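PDB 1IOO: Sf11-rnase from Nicotiana alata, which cleaves RNA as a secreted stylar ribonuclease of the T2 family, associated with gametophytic self-incompatibility, by which the flower discriminates self from non-self pollen. Local coordinates for residues Y132-I137 with D184-T189; F105-R110 with P172-M177. All coordinates share one frame; numbering follows the deposited sequence.

Interaction 1 (Y132-I137 with D184-T189); sequences YTFQDI and DTCDKT
F134, in the first turn of helix 134-145, presents its ring to the C-terminal loop and is met there by K188 and C186. K188 runs obliquely across one face: its methylene CE sits 3.6 Å from the centroid of the F134 ring, a CH-pi contact, while NZ lies farther off-centre at 4.2 Å from the same centroid in a cation-pi contact. The K188 chain is extended beyond CG, which carries the ammonium out over the CE2 rim. C186 packs with its CB 3.7 Å from F134 CD1, and its SG stands at the ring edge as a sulfur-aromatic contact. The phenyl points at the loop because CG is anti to the backbone N (chi1 172°). F134 and C186 are buried, and I151 of strand 150-154 also touches F134, whereas K188 is exposed to solvent. No direct hydrogen bond joins the segments; on the backbone side a water accepts from F134 N at 2.9 Å and gives only a weak bond to K188 O. An alanine in place of F134 would probably leave the K188 methylenes and the C186 sulfur without their aromatic partner and open a gap beside the disulfide. T133 OG1 accepts from D136 N (3.2 Å), the capping bond of an N-cap; the whole is an N-capped helix start packed on a loop that the C153-C186 disulfide ties to strand 150-154.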
# COMPACT_ATOMS: atom_id res chain seq x y z
N TYR A 132 -8.71 15.76 9.16
CA TYR A 132 -7.49 16.50 9.42
C TYR A 132 -6.94 17.10 8.15
O TYR A 132 -7.28 16.66 7.05
CB TYR A 132 -6.46 15.55 10.02
CG TYR A 132 -7.02 14.74 11.16
CD1 TYR A 132 -7.75 13.57 10.92
CD2 TYR A 132 -6.85 15.15 12.48
CE1 TYR A 132 -8.30 12.84 11.96
CE2 TYR A 132 -7.40 14.42 13.53
CZ TYR A 132 -8.12 13.27 13.27
OH TYR A 132 -8.66 12.55 14.30
N THR A 133 -6.09 18.11 8.29
CA THR A 133 -5.49 18.73 7.13
C THR A 133 -4.50 17.79 6.48
O THR A 133 -3.91 16.93 7.14
CB THR A 133 -4.75 20.04 7.47
OG1 THR A 133 -3.64 19.77 8.33
CG2 THR A 133 -5.69 21.03 8.14
N PHE A 134 -4.34 17.93 5.17
CA PHE A 134 -3.39 17.11 4.44
C PHE A 134 -2.00 17.23 5.04
O PHE A 134 -1.30 16.23 5.24
CB PHE A 134 -3.35 17.53 2.98
CG PHE A 134 -2.26 16.87 2.19
CD1 PHE A 134 -2.48 15.65 1.56
CD2 PHE A 134 -1.00 17.46 2.11
CE1 PHE A 134 -1.46 15.03 0.85
CE2 PHE A 134 0.03 16.84 1.40
CZ PHE A 134 -0.20 15.63 0.78
N GLN A 135 -1.60 18.47 5.35
CA GLN A 135 -0.27 18.74 5.88
C GLN A 135 -0.03 18.03 7.20
O GLN A 135 1.07 17.52 7.44
CB GLN A 135 -0.06 20.25 6.06
CG GLN A 135 1.39 20.63 6.24
CD GLN A 135 2.24 20.28 5.03
OE1 GLN A 135 1.89 20.62 3.90
NE2 GLN A 135 3.35 19.58 5.26
N ASP A 136 -1.03 18.00 8.07
CA ASP A 136 -0.88 17.33 9.36
C ASP A 136 -0.66 15.83 9.17
O ASP A 136 0.18 15.22 9.83
CB ASP A 136 -2.09 17.58 10.25
CG ASP A 136 -2.07 18.96 10.89
OD1 ASP A 136 -1.05 19.67 10.74
OD2 ASP A 136 -3.07 19.34 11.54
N ILE A 137 -1.43 15.23 8.26
CA ILE A 137 -1.27 13.82 7.96
C ILE A 137 0.11 13.56 7.35
O ILE A 137 0.84 12.67 7.78
CB ILE A 137 -2.36 13.33 6.98
CG1 ILE A 137 -3.73 13.42 7.66
CG2 ILE A 137 -2.09 11.89 6.55
CD1 ILE A 137 -4.90 13.22 6.71
N ASP A 184 -0.91 14.32 -5.54
CA ASP A 184 -1.79 15.49 -5.44
C ASP A 184 -3.25 15.10 -5.70
O ASP A 184 -3.96 15.77 -6.45
CB ASP A 184 -1.33 16.55 -6.45
CG ASP A 184 -1.98 17.90 -6.20
OD1 ASP A 184 -1.99 18.36 -5.04
OD2 ASP A 184 -2.46 18.52 -7.18
N THR A 185 -3.69 14.01 -5.07
CA THR A 185 -5.06 13.51 -5.23
C THR A 185 -5.97 14.02 -4.12
O THR A 185 -7.19 13.84 -4.17
CB THR A 185 -5.10 11.98 -5.18
OG1 THR A 185 -4.61 11.53 -3.90
CG2 THR A 185 -4.25 11.38 -6.28
N CYS A 186 -5.39 14.66 -3.11
CA CYS A 186 -6.16 15.18 -1.99
C CYS A 186 -6.47 16.66 -2.16
O CYS A 186 -5.57 17.47 -2.41
CB CYS A 186 -5.39 15.03 -0.68
SG CYS A 186 -4.96 13.33 -0.20
N ASP A 187 -7.75 17.00 -2.03
CA ASP A 187 -8.17 18.38 -2.09
C ASP A 187 -7.73 19.09 -0.82
O ASP A 187 -8.37 18.94 0.23
CB ASP A 187 -9.69 18.46 -2.22
CG ASP A 187 -10.18 19.85 -2.57
OD1 ASP A 187 -9.49 20.83 -2.21
OD2 ASP A 187 -11.25 19.96 -3.20
N LYS A 188 -6.64 19.84 -0.90
CA LYS A 188 -6.07 20.50 0.27
C LYS A 188 -6.85 21.74 0.70
O LYS A 188 -6.49 22.39 1.68
CB LYS A 188 -4.61 20.84 0.01
CG LYS A 188 -3.78 19.61 -0.33
CD LYS A 188 -2.32 19.94 -0.56
CE LYS A 188 -1.58 18.71 -1.07
NZ LYS A 188 -0.17 19.05 -1.40
N THR A 189 -7.91 22.08 -0.04
CA THR A 189 -8.73 23.23 0.32
C THR A 189 -9.72 22.85 1.41
O THR A 189 -10.50 23.68 1.89
CB THR A 189 -9.53 23.78 -0.89
OG1 THR A 189 -10.56 22.86 -1.25
CG2 THR A 189 -8.60 24.01 -2.08
O HOH W 1 -6.22 19.51 3.65

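Interaction 2 (F105-R110 with P172-M177); sequences FGLALR and PNADSM
R110 and L107, one turn apart on helix 101-113, both reach A174 in the loop between strands 162-170 and 177-178. R110 leaves the helix with CG anti to its backbone N (chi1 -179°), and CB, CG and CD carry the chain outward without meeting the loop. A turn about the CG-CD bond (chi3 83°) then swings the guanidinium toward the loop, and its NH2 alone touches the other segment. NH2 gives a hydrogen bond to A174 O at 3.3 Å, long and bent to 144° at the hydrogen; the oxygen lies almost in the guanidinium plane, whereas the donor stands above the plane of the carbonyl. NH2 also lies 3.8 Å from A174 CB. The contact thus joins a helix of the RNase T2 fold to a loop connecting two antiparallel strands of its central sheet. A174 has a left-handed backbone conformation, and its methyl is directed at the helix. There L107 straddles it with both branches, CD1 at 3.7 Å and CD2 at 3.9 Å from A174 CB. The side chains of Y99 and L34 also touch L107, while the side chain of exposed R110 is about 6 Å from a mannose of the bound glycan.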
# COMPACT_ATOMS: atom_id res chain seq x y z
N PHE A 105 7.58 -10.83 -2.26
CA PHE A 105 6.54 -10.82 -1.25
C PHE A 105 7.14 -10.72 0.16
O PHE A 105 6.58 -10.07 1.03
CB PHE A 105 5.62 -12.03 -1.38
CG PHE A 105 4.62 -11.90 -2.49
CD1 PHE A 105 4.92 -12.32 -3.78
CD2 PHE A 105 3.40 -11.29 -2.25
CE1 PHE A 105 4.02 -12.14 -4.83
CE2 PHE A 105 2.48 -11.09 -3.29
CZ PHE A 105 2.80 -11.52 -4.58
N GLY A 106 8.30 -11.35 0.35
CA GLY A 106 8.96 -11.29 1.65
C GLY A 106 9.36 -9.86 1.96
O GLY A 106 9.26 -9.41 3.11
N LEU A 107 9.82 -9.14 0.94
CA LEU A 107 10.21 -7.74 1.12
C LEU A 107 9.00 -6.90 1.50
O LEU A 107 9.07 -6.06 2.40
CB LEU A 107 10.84 -7.18 -0.15
CG LEU A 107 11.19 -5.68 -0.08
CD1 LEU A 107 12.20 -5.45 1.05
CD2 LEU A 107 11.77 -5.21 -1.40
N ALA A 108 7.89 -7.11 0.80
CA ALA A 108 6.66 -6.38 1.09
C ALA A 108 6.28 -6.55 2.56
O ALA A 108 5.94 -5.58 3.23
CB ALA A 108 5.53 -6.86 0.19
N LEU A 109 6.36 -7.78 3.05
CA LEU A 109 6.03 -8.06 4.44
C LEU A 109 7.02 -7.37 5.39
O LEU A 109 6.62 -6.81 6.41
CB LEU A 109 6.03 -9.57 4.69
CG LEU A 109 4.87 -10.34 4.04
CD1 LEU A 109 5.09 -11.84 4.17
CD2 LEU A 109 3.57 -9.93 4.71
N ARG A 110 8.30 -7.40 5.03
CA ARG A 110 9.33 -6.77 5.85
C ARG A 110 9.12 -5.26 5.94
O ARG A 110 9.19 -4.68 7.03
CB ARG A 110 10.72 -7.05 5.27
CG ARG A 110 11.88 -6.45 6.06
CD ARG A 110 13.22 -6.90 5.51
NE ARG A 110 13.67 -6.11 4.36
CZ ARG A 110 14.12 -4.86 4.44
NH1 ARG A 110 14.18 -4.25 5.62
NH2 ARG A 110 14.52 -4.23 3.35
N PRO A 172 15.76 1.11 -4.85
CA PRO A 172 15.55 -0.20 -5.48
C PRO A 172 15.97 -1.40 -4.62
O PRO A 172 15.33 -2.45 -4.66
CB PRO A 172 16.32 -0.08 -6.78
CG PRO A 172 16.08 1.35 -7.15
CD PRO A 172 16.32 2.06 -5.82
N ASN A 173 17.05 -1.25 -3.86
CA ASN A 173 17.55 -2.33 -3.01
C ASN A 173 16.83 -2.36 -1.66
O ASN A 173 17.07 -3.24 -0.83
CB ASN A 173 19.07 -2.20 -2.80
CG ASN A 173 19.47 -0.83 -2.29
OD1 ASN A 173 18.62 0.01 -2.01
ND2 ASN A 173 20.77 -0.61 -2.16
N ALA A 174 15.94 -1.39 -1.45
CA ALA A 174 15.14 -1.29 -0.22
C ALA A 174 16.00 -1.09 1.02
O ALA A 174 15.57 -1.38 2.13
CB ALA A 174 14.28 -2.54 -0.06
N ASP A 175 17.21 -0.56 0.84
CA ASP A 175 18.11 -0.35 1.96
C ASP A 175 18.03 1.08 2.49
O ASP A 175 18.49 1.37 3.60
CB ASP A 175 19.55 -0.67 1.54
CG ASP A 175 20.14 0.40 0.64
OD1 ASP A 175 19.37 1.03 -0.11
OD2 ASP A 175 21.37 0.61 0.69
N SER A 176 17.45 1.97 1.70
CA SER A 176 17.33 3.38 2.09
C SER A 176 15.97 3.96 1.69
O SER A 176 15.26 3.38 0.86
CB SER A 176 18.43 4.21 1.44
OG SER A 176 19.71 3.69 1.73
N MET A 177 15.63 5.10 2.26
CA MET A 177 14.38 5.77 1.95
C MET A 177 14.51 6.60 0.67
O MET A 177 15.62 6.93 0.24
CB MET A 177 13.95 6.68 3.10
CG MET A 177 13.74 5.95 4.41
SD MET A 177 12.55 4.61 4.22
CE MET A 177 11.93 4.47 5.86

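In the fold
Interactions 1 and 2 share no helix or strand and sit apart, their centres 27 Å from each other and their nearest atoms about 14 Å. Each pairs two buried residues with one exposed basic side chain, and each presses a loop on a helix. In 1 the lysine is spent on an aromatic face, beside a disulfide, and the backbones are linked only through a water, one arm of it weak; in 2 the arginine donates directly to a carbonyl, and the buried part is purely aliphatic. Interaction 1 lies at the periphery, where a loop near the C-terminus meets helix 134-145, away from the annotated sites. Interaction 2 lies nearer the chain centre, with L107 about 11 Å from catalytic H91, side chain to side chain.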